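Local coordinates for FixK2 protein (Bradyrhizobium japonicum, PDB 4I2O) that binds DNA as a transcription factor of the CRP/FNR superfamily and probably regulates genes linked to nitrogen fixation, at residues Ala157-Val161 and Ala201-Leu205; His148-Leu152 and Asp189-Leu193; Val39-Tyr45 and Thr110-Val115. The protein carries 1 engineered substitution. All coordinates share one frame; numbering follows the deposited sequence.

How the contacts relate
Contacts 1 and 2 adjoin, with centres about 13 Å apart, and lie at the DNA end of the chain. Contact 2 packs the end of the first helix of the helix-turn-helix (184-191) on the long helix 128-154, and contact 1 joins the second, the probable recognition helix, to helix 157-172. Arg-160 of contact 1 bridges them: its NH1 probably hydrogen-bonds to Leu-191 O of contact 2, 2.9 Å away. Both touch the phosphate backbone of chain D, at DA18 and DA19. Contact 3, in the cyclic nucleotide-binding-type domain, lies across the chain's centre, about 29 Å from contact 2 and about 35 Å from contact 1 between centres; its nearest atom is about 15 Å from the DNA.

Contact 1: Ala157-Val161 and Ala201-Leu205; sequences AMERV and ALSQL. With nucleotides of chain D; nucleotides of chain C.
In the CRP-type DNA-binding domain, Met-158 and Val-161 of helix 157-172 pack against Ala-201, Leu-202, Gln-204 and Leu-205 of helix 195-207, at an angle of 75° between the short helical segments. The backbones come nearest at Met-158 and Ala-201, with CA atoms 6.0 Å apart. The methyl CB of Ala-201 meets Val-161 CG2 at 3.8 Å and also touches the end of Met-158. Met-158 leaves its helix with CG anti to the backbone N (chi1 -179°) and then bends at chi2 and chi3, which swings the thioether across to the second helix. There the Met-158 and Leu-205 side chains slide past each other in opposite directions, with Met-158 SD 3.8 Å from Leu-205 CD2. The terminal CE of Met-158 lies against the amide of Gln-204, 3.5 Å from OE1, at the outer margin of the contact. On the inner side, Val-161 CG1 meets Leu-202 CD2 at 3.9 Å.

Helix 195-207 is the second helix of the helix-turn-helix and corresponds to the recognition helix of the family; the hairpin 211-213/218-221 forms the wing. Leu-202 and Leu-205 also touch Leu-211 at the start of that wing and Leu-165 farther along helix 157-172. At the start of helix 157-172, Ala-157 N donates a hydrogen bond of 2.7 Å to OP1 of DA18 in chain D, with an N-H...O angle of 162°. Ser-203 OG is modelled only 2.4 Å from OP2 of DT9 in chain C, too short to be taken literally, although a hydrogen bond is likely.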
# COMPACT_ATOMS: atom_id res chain seq x y z
N ALA A 157 17.81 -4.56 2.69
CA ALA A 157 17.32 -5.81 3.32
C ALA A 157 17.40 -5.69 4.86
O ALA A 157 16.49 -6.07 5.62
CB ALA A 157 18.19 -7.00 2.81
N MET A 158 18.49 -5.16 5.37
CA MET A 158 18.59 -5.05 6.84
C MET A 158 17.58 -4.07 7.44
O MET A 158 16.94 -4.35 8.48
CB MET A 158 19.99 -4.68 7.26
CG MET A 158 20.18 -4.55 8.82
SD MET A 158 19.80 -6.08 9.78
CE MET A 158 21.37 -6.91 9.43
N GLU A 159 17.39 -2.93 6.79
CA GLU A 159 16.30 -2.03 7.23
C GLU A 159 14.94 -2.65 7.24
O GLU A 159 14.09 -2.34 8.13
CB GLU A 159 16.32 -0.76 6.30
CG GLU A 159 17.54 0.11 6.50
CD GLU A 159 17.68 1.15 5.36
OE1 GLU A 159 17.02 0.97 4.28
OE2 GLU A 159 18.56 2.04 5.47
N ARG A 160 14.64 -3.49 6.24
CA ARG A 160 13.36 -4.17 6.21
C ARG A 160 13.24 -5.13 7.36
O ARG A 160 12.18 -5.21 8.00
CB ARG A 160 13.17 -4.98 4.91
CG ARG A 160 13.23 -4.09 3.62
CD ARG A 160 13.15 -4.94 2.37
NE ARG A 160 13.42 -3.99 1.23
CZ ARG A 160 12.93 -4.12 -0.01
NH1 ARG A 160 12.13 -5.13 -0.34
NH2 ARG A 160 13.26 -3.19 -0.94
N VAL A 161 14.28 -5.89 7.61
CA VAL A 161 14.18 -6.86 8.72
C VAL A 161 14.09 -6.19 10.09
O VAL A 161 13.29 -6.61 10.95
CB VAL A 161 15.41 -7.83 8.67
CG1 VAL A 161 15.46 -8.75 9.96
CG2 VAL A 161 15.25 -8.75 7.42
N ALA A 201 20.17 -11.82 7.86
CA ALA A 201 20.05 -10.58 8.60
C ALA A 201 19.79 -10.91 10.07
O ALA A 201 20.38 -10.31 10.98
CB ALA A 201 18.89 -9.72 8.06
N LEU A 202 18.90 -11.87 10.31
CA LEU A 202 18.64 -12.33 11.70
C LEU A 202 19.89 -12.92 12.34
O LEU A 202 20.19 -12.66 13.51
CB LEU A 202 17.49 -13.34 11.75
CG LEU A 202 16.16 -12.77 11.35
CD1 LEU A 202 15.15 -13.95 11.28
CD2 LEU A 202 15.67 -11.74 12.40
N SER A 203 20.65 -13.71 11.58
CA SER A 203 21.92 -14.23 12.10
C SER A 203 22.89 -13.14 12.50
O SER A 203 23.55 -13.21 13.53
CB SER A 203 22.62 -15.17 11.11
OG SER A 203 21.93 -16.42 10.99
N GLN A 204 22.99 -12.12 11.65
CA GLN A 204 23.86 -11.01 11.94
C GLN A 204 23.43 -10.24 13.20
O GLN A 204 24.30 -9.86 14.00
CB GLN A 204 23.88 -10.10 10.70
CG GLN A 204 24.81 -8.91 10.76
CD GLN A 204 24.73 -8.11 9.47
OE1 GLN A 204 24.25 -8.61 8.45
NE2 GLN A 204 25.15 -6.84 9.53
N LEU A 205 22.11 -10.02 13.37
CA LEU A 205 21.59 -9.27 14.54
C LEU A 205 21.88 -10.06 15.80
O LEU A 205 22.24 -9.49 16.85
CB LEU A 205 20.07 -8.98 14.42
CG LEU A 205 19.70 -8.09 13.23
CD1 LEU A 205 18.14 -8.10 12.98
CD2 LEU A 205 20.24 -6.67 13.51
P DA D 18 20.58 -5.60 0.26
OP1 DA D 18 19.53 -4.56 0.61
OP2 DA D 18 21.47 -6.13 1.26
O5' DA D 18 19.93 -6.93 -0.34
C5' DA D 18 19.13 -6.72 -1.53
C4' DA D 18 18.97 -8.01 -2.32
O4' DA D 18 20.29 -8.36 -2.91
C3' DA D 18 18.43 -9.21 -1.52
O3' DA D 18 17.31 -9.62 -2.33
C2' DA D 18 19.68 -10.12 -1.52
C1' DA D 18 20.34 -9.78 -2.84
N9 DA D 18 21.78 -10.17 -2.81
C8 DA D 18 22.71 -9.95 -1.80
N7 DA D 18 23.94 -10.37 -2.13
C5 DA D 18 23.77 -10.95 -3.39
C6 DA D 18 24.64 -11.59 -4.28
N6 DA D 18 25.94 -11.79 -4.04
N1 DA D 18 24.15 -11.96 -5.47
C2 DA D 18 22.87 -11.77 -5.79
N3 DA D 18 21.94 -11.18 -5.03
C4 DA D 18 22.46 -10.80 -3.83
P DT C 9 24.08 -19.54 11.05
OP1 DT C 9 24.85 -19.85 12.27
OP2 DT C 9 23.60 -18.17 10.76
O5' DT C 9 24.88 -19.95 9.72
C5' DT C 9 25.58 -21.25 9.69
C4' DT C 9 25.98 -21.41 8.24
O4' DT C 9 24.83 -21.48 7.35
C3' DT C 9 26.80 -20.25 7.68
O3' DT C 9 28.13 -20.77 7.57
C2' DT C 9 26.23 -19.99 6.30
C1' DT C 9 25.31 -21.17 6.06
N1 DT C 9 24.09 -20.93 5.22
C2 DT C 9 23.87 -21.83 4.18
O2 DT C 9 24.65 -22.75 3.87
N3 DT C 9 22.73 -21.63 3.46
C4 DT C 9 21.77 -20.66 3.69
O4 DT C 9 20.76 -20.60 2.98
C5 DT C 9 22.03 -19.77 4.80
C7 DT C 9 21.00 -18.67 5.10
C6 DT C 9 23.13 -19.97 5.53

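Contact 2: His148-Leu152 and Asp189-Leu193; sequences HMLLL and DYLGL. With nucleotides of chain D.
The imidazole of His-148 lies in an offset stack over one face of the Tyr-190 ring, with centroids 4.3 Å apart and planes inclined at 29°. NE2 is the leading atom, placed above the rim of the phenol ring and 3.6 Å from Tyr-190 CD1. The same nitrogen donates a hydrogen bond of 2.8 Å to the main-chain O of Tyr-190, which lies near the plane at the imidazole's edge. This bond is somewhat bent, and the donor is tilted 33° out of the carbonyl plane. A chi1 of -177° sets the Tyr-190 ring beside its own carbonyl carbon, which lets ring and carbonyl O face the same imidazole. Stack and hydrogen bond together would restrict rotation of the imidazole.

Beside this pair, Leu-151 and Leu-191 meet through their CD2 methyls at 4.0 Å. Leu-152 sends CD2 against the main chain instead, 3.5 Å from Leu-191 C and close to Gly-192 N. Gly-192, the first residue to leave helical geometry, has positive phi and no side chain to obstruct that methyl. Just beyond the turn, Leu-193 CA comes within 3.3 Å of OP1 of DA19 in chain D.

Helix 128-154, the dimer helix of this family, lies against the end of helix 184-191; Leu-152 also touches Leu-152 of the second subunit, while Tyr-190 packs on Phe-164 of helix 157-172 and Ile-82 of strand 80-86, and its OH hydrogen-bonds with Glu-167 OE1.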
# COMPACT_ATOMS: atom_id res chain seq x y z
N HIS A 148 4.37 0.44 4.09
CA HIS A 148 4.95 -0.78 3.53
C HIS A 148 5.42 -0.55 2.09
O HIS A 148 6.42 -1.15 1.67
CB HIS A 148 4.00 -1.95 3.58
CG HIS A 148 4.67 -3.22 3.87
ND1 HIS A 148 5.55 -3.39 4.93
CD2 HIS A 148 4.61 -4.41 3.23
CE1 HIS A 148 6.04 -4.61 4.88
NE2 HIS A 148 5.46 -5.26 3.88
N MET A 149 4.77 0.31 1.31
CA MET A 149 5.39 0.64 -0.00
C MET A 149 6.74 1.26 0.10
O MET A 149 7.64 0.97 -0.73
CB MET A 149 4.45 1.59 -0.79
CG MET A 149 3.16 0.88 -1.25
SD MET A 149 2.14 2.01 -2.29
CE MET A 149 1.37 3.13 -1.17
N LEU A 150 6.92 2.17 1.06
CA LEU A 150 8.23 2.78 1.27
C LEU A 150 9.24 1.70 1.57
O LEU A 150 10.37 1.73 1.10
CB LEU A 150 8.18 3.80 2.40
CG LEU A 150 9.47 4.52 2.81
CD1 LEU A 150 10.11 5.29 1.64
CD2 LEU A 150 9.26 5.44 4.00
N LEU A 151 8.89 0.80 2.48
CA LEU A 151 9.80 -0.32 2.77
C LEU A 151 10.15 -1.15 1.54
O LEU A 151 11.36 -1.45 1.30
CB LEU A 151 9.07 -1.23 3.84
CG LEU A 151 9.91 -2.47 4.29
CD1 LEU A 151 9.57 -2.81 5.72
CD2 LEU A 151 9.67 -3.78 3.41
N LEU A 152 9.16 -1.56 0.76
CA LEU A 152 9.38 -2.44 -0.40
C LEU A 152 10.07 -1.70 -1.56
O LEU A 152 10.87 -2.33 -2.28
CB LEU A 152 8.08 -3.05 -0.94
CG LEU A 152 7.31 -3.91 0.10
CD1 LEU A 152 5.90 -4.17 -0.43
CD2 LEU A 152 8.06 -5.29 0.26
N ASP A 189 8.37 -13.07 2.10
CA ASP A 189 7.28 -12.60 1.21
C ASP A 189 6.52 -11.39 1.72
O ASP A 189 5.96 -10.65 0.91
CB ASP A 189 6.27 -13.73 0.80
CG ASP A 189 6.91 -14.78 -0.05
OD1 ASP A 189 7.92 -14.45 -0.72
OD2 ASP A 189 6.35 -15.90 -0.17
N TYR A 190 6.63 -11.10 3.03
CA TYR A 190 6.11 -9.82 3.55
C TYR A 190 7.06 -8.69 3.24
O TYR A 190 6.64 -7.56 2.94
CB TYR A 190 6.00 -9.96 5.09
CG TYR A 190 5.41 -8.77 5.87
CD1 TYR A 190 4.15 -8.20 5.54
CD2 TYR A 190 6.09 -8.25 6.96
CE1 TYR A 190 3.60 -7.18 6.33
CE2 TYR A 190 5.52 -7.23 7.75
CZ TYR A 190 4.29 -6.72 7.43
OH TYR A 190 3.69 -5.73 8.21
N LEU A 191 8.36 -8.98 3.23
CA LEU A 191 9.38 -7.93 3.10
C LEU A 191 9.98 -7.82 1.68
O LEU A 191 10.91 -7.04 1.50
CB LEU A 191 10.59 -8.19 4.07
CG LEU A 191 10.20 -8.28 5.56
CD1 LEU A 191 11.47 -8.58 6.42
CD2 LEU A 191 9.52 -6.92 5.91
N GLY A 192 9.48 -8.56 0.69
CA GLY A 192 10.02 -8.46 -0.67
C GLY A 192 11.42 -9.04 -0.75
O GLY A 192 12.24 -8.61 -1.57
N LEU A 193 11.72 -10.02 0.10
CA LEU A 193 13.10 -10.66 0.19
C LEU A 193 12.97 -12.17 0.14
O LEU A 193 11.88 -12.70 0.28
CB LEU A 193 13.78 -10.31 1.56
CG LEU A 193 14.00 -8.81 1.85
CD1 LEU A 193 14.48 -8.62 3.31
CD2 LEU A 193 15.06 -8.28 0.82
P DA D 19 16.55 -11.03 -2.21
OP1 DA D 19 15.11 -10.70 -2.47
OP2 DA D 19 16.93 -11.73 -0.94
O5' DA D 19 17.05 -11.82 -3.48
C5' DA D 19 16.98 -11.26 -4.79
C4' DA D 19 17.26 -12.37 -5.79
O4' DA D 19 18.70 -12.66 -5.79
C3' DA D 19 16.60 -13.74 -5.53
O3' DA D 19 16.14 -14.16 -6.87
C2' DA D 19 17.68 -14.62 -4.91
C1' DA D 19 18.98 -14.00 -5.45
N9 DA D 19 20.03 -13.97 -4.45
C8 DA D 19 20.02 -13.49 -3.17
N7 DA D 19 21.17 -13.61 -2.50
C5 DA D 19 22.00 -14.21 -3.43
C6 DA D 19 23.36 -14.56 -3.35
N6 DA D 19 24.11 -14.37 -2.24
N1 DA D 19 23.92 -15.13 -4.45
C2 DA D 19 23.15 -15.28 -5.54
N3 DA D 19 21.87 -14.97 -5.76
C4 DA D 19 21.32 -14.44 -4.63

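Contact 3: Val39-Tyr45 and Thr110-Val115; sequences VATEFSY and TSVRLV
Val-112 CG2 is the centre of a small apolar cluster on one face of two antiparallel strands of the beta-roll of the cyclic nucleotide-binding-type domain. It meets Tyr-45 CE2 at 3.8 Å, in the plane of the phenol ring and at its edge, and the two side chains cross at about a right angle. Phe-43 joins with its CB, which touches both Val-112 CG2 and Leu-114 CD2. The Phe-43 ring leads away from the neighbouring strand, and Phe-43 CD2 sits 3.3 Å above one face of the Tyr-45 ring, offset toward its rim. On this face of the sheet, Leu-114 and Tyr-45 also touch Tyr-62 of strand 60-64, which flanks strand 110-116 on its other edge; strand 41-45 is outermost in this chain. Beyond Leu-114, Ala-40 CB touches Val-115 CG1.

The backbones are joined by three hydrogen-bonded pairs, Thr-41 with Leu-114, Phe-43 with Val-112 and Tyr-45 with Thr-110, each with two N-H...O bonds. Within the middle pair the bonds differ: Val-112 N reaches Phe-43 O almost head-on, at 2.9 Å, whereas Phe-43 N is tilted 29° from the carbonyl plane of Val-112.

Toward one end, Leu-114 CD1 lies 3.3 Å from Thr-41 OG1. The opposite face carries Glu-42, Ser-44, Ser-111 and Arg-113. Here Ser-111 OG turns to Thr-66 OG1 for its hydrogen bond, and Ser-44 OG rests on Ser-111 CB at 3.6 Å.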
# COMPACT_ATOMS: atom_id res chain seq x y z
N VAL A 39 -24.34 -9.54 16.13
CA VAL A 39 -23.98 -10.86 16.66
C VAL A 39 -22.86 -11.58 15.87
O VAL A 39 -22.98 -11.90 14.67
CB VAL A 39 -25.22 -11.79 16.82
CG1 VAL A 39 -25.86 -12.11 15.46
CG2 VAL A 39 -24.85 -13.06 17.58
N ALA A 40 -21.73 -11.81 16.53
CA ALA A 40 -20.62 -12.46 15.84
C ALA A 40 -20.77 -13.97 16.03
O ALA A 40 -21.39 -14.42 17.02
CB ALA A 40 -19.26 -11.96 16.37
N THR A 41 -20.23 -14.75 15.08
CA THR A 41 -20.21 -16.21 15.21
C THR A 41 -18.73 -16.67 15.20
O THR A 41 -17.86 -15.94 14.83
CB THR A 41 -21.10 -16.93 14.12
OG1 THR A 41 -20.59 -16.69 12.81
CG2 THR A 41 -22.52 -16.39 14.15
N GLU A 42 -18.45 -17.86 15.72
CA GLU A 42 -17.07 -18.28 15.87
C GLU A 42 -16.76 -19.28 14.77
O GLU A 42 -17.66 -20.04 14.36
CB GLU A 42 -16.94 -18.97 17.24
CG GLU A 42 -16.78 -18.04 18.43
CD GLU A 42 -16.97 -18.79 19.77
OE1 GLU A 42 -18.12 -18.97 20.21
OE2 GLU A 42 -15.94 -19.20 20.36
N PHE A 43 -15.50 -19.36 14.33
CA PHE A 43 -15.11 -20.41 13.39
C PHE A 43 -13.63 -20.67 13.50
O PHE A 43 -12.94 -19.80 13.91
CB PHE A 43 -15.37 -19.96 11.96
CG PHE A 43 -15.56 -21.08 11.01
CD1 PHE A 43 -16.76 -21.78 10.99
CD2 PHE A 43 -14.55 -21.44 10.11
CE1 PHE A 43 -16.94 -22.84 10.13
CE2 PHE A 43 -14.72 -22.50 9.22
CZ PHE A 43 -15.93 -23.20 9.24
N SER A 44 -13.14 -21.85 13.13
CA SER A 44 -11.69 -22.05 13.20
C SER A 44 -11.15 -22.56 11.88
O SER A 44 -11.89 -23.26 11.15
CB SER A 44 -11.38 -23.06 14.31
OG SER A 44 -11.68 -22.48 15.57
N TYR A 45 -9.90 -22.25 11.59
CA TYR A 45 -9.21 -22.75 10.40
C TYR A 45 -7.90 -23.43 10.79
O TYR A 45 -7.18 -22.90 11.66
CB TYR A 45 -8.88 -21.57 9.46
CG TYR A 45 -10.15 -20.83 9.01
CD1 TYR A 45 -10.87 -21.24 7.87
CD2 TYR A 45 -10.68 -19.79 9.79
CE1 TYR A 45 -12.04 -20.57 7.47
CE2 TYR A 45 -11.86 -19.15 9.43
CZ TYR A 45 -12.51 -19.53 8.26
OH TYR A 45 -13.66 -18.85 7.87
N THR A 110 -6.20 -21.41 13.78
CA THR A 110 -6.65 -20.04 14.12
C THR A 110 -8.13 -20.06 14.42
O THR A 110 -8.90 -20.75 13.72
CB THR A 110 -6.39 -19.13 12.93
OG1 THR A 110 -4.95 -18.95 12.84
CG2 THR A 110 -7.01 -17.72 13.11
N SER A 111 -8.54 -19.33 15.47
CA SER A 111 -9.98 -19.13 15.71
C SER A 111 -10.32 -17.66 15.44
O SER A 111 -9.54 -16.77 15.74
CB SER A 111 -10.37 -19.52 17.15
OG SER A 111 -9.58 -18.83 18.11
N VAL A 112 -11.45 -17.44 14.79
CA VAL A 112 -11.85 -16.09 14.47
C VAL A 112 -13.28 -15.87 14.98
O VAL A 112 -14.03 -16.82 15.29
CB VAL A 112 -11.82 -15.83 12.96
CG1 VAL A 112 -10.35 -15.98 12.41
CG2 VAL A 112 -12.81 -16.77 12.25
N ARG A 113 -13.66 -14.61 15.06
CA ARG A 113 -15.10 -14.27 15.16
C ARG A 113 -15.44 -13.65 13.80
O ARG A 113 -14.58 -13.02 13.16
CB ARG A 113 -15.34 -13.26 16.27
CG ARG A 113 -14.94 -13.76 17.66
CD ARG A 113 -15.32 -12.82 18.81
NE ARG A 113 -15.25 -11.40 18.48
CZ ARG A 113 -15.60 -10.42 19.33
NH1 ARG A 113 -16.03 -10.73 20.55
NH2 ARG A 113 -15.53 -9.14 18.96
N LEU A 114 -16.67 -13.82 13.31
CA LEU A 114 -17.01 -13.14 12.05
C LEU A 114 -18.43 -12.62 12.06
O LEU A 114 -19.24 -13.11 12.81
CB LEU A 114 -16.77 -14.03 10.83
CG LEU A 114 -17.38 -15.44 10.87
CD1 LEU A 114 -18.79 -15.44 10.38
CD2 LEU A 114 -16.54 -16.37 10.01
N VAL A 115 -18.70 -11.63 11.21
CA VAL A 115 -20.02 -11.03 11.12
C VAL A 115 -20.32 -10.88 9.65
O VAL A 115 -19.40 -10.78 8.85
CB VAL A 115 -20.06 -9.63 11.77
CG1 VAL A 115 -19.91 -9.75 13.30
CG2 VAL A 115 -18.99 -8.78 11.23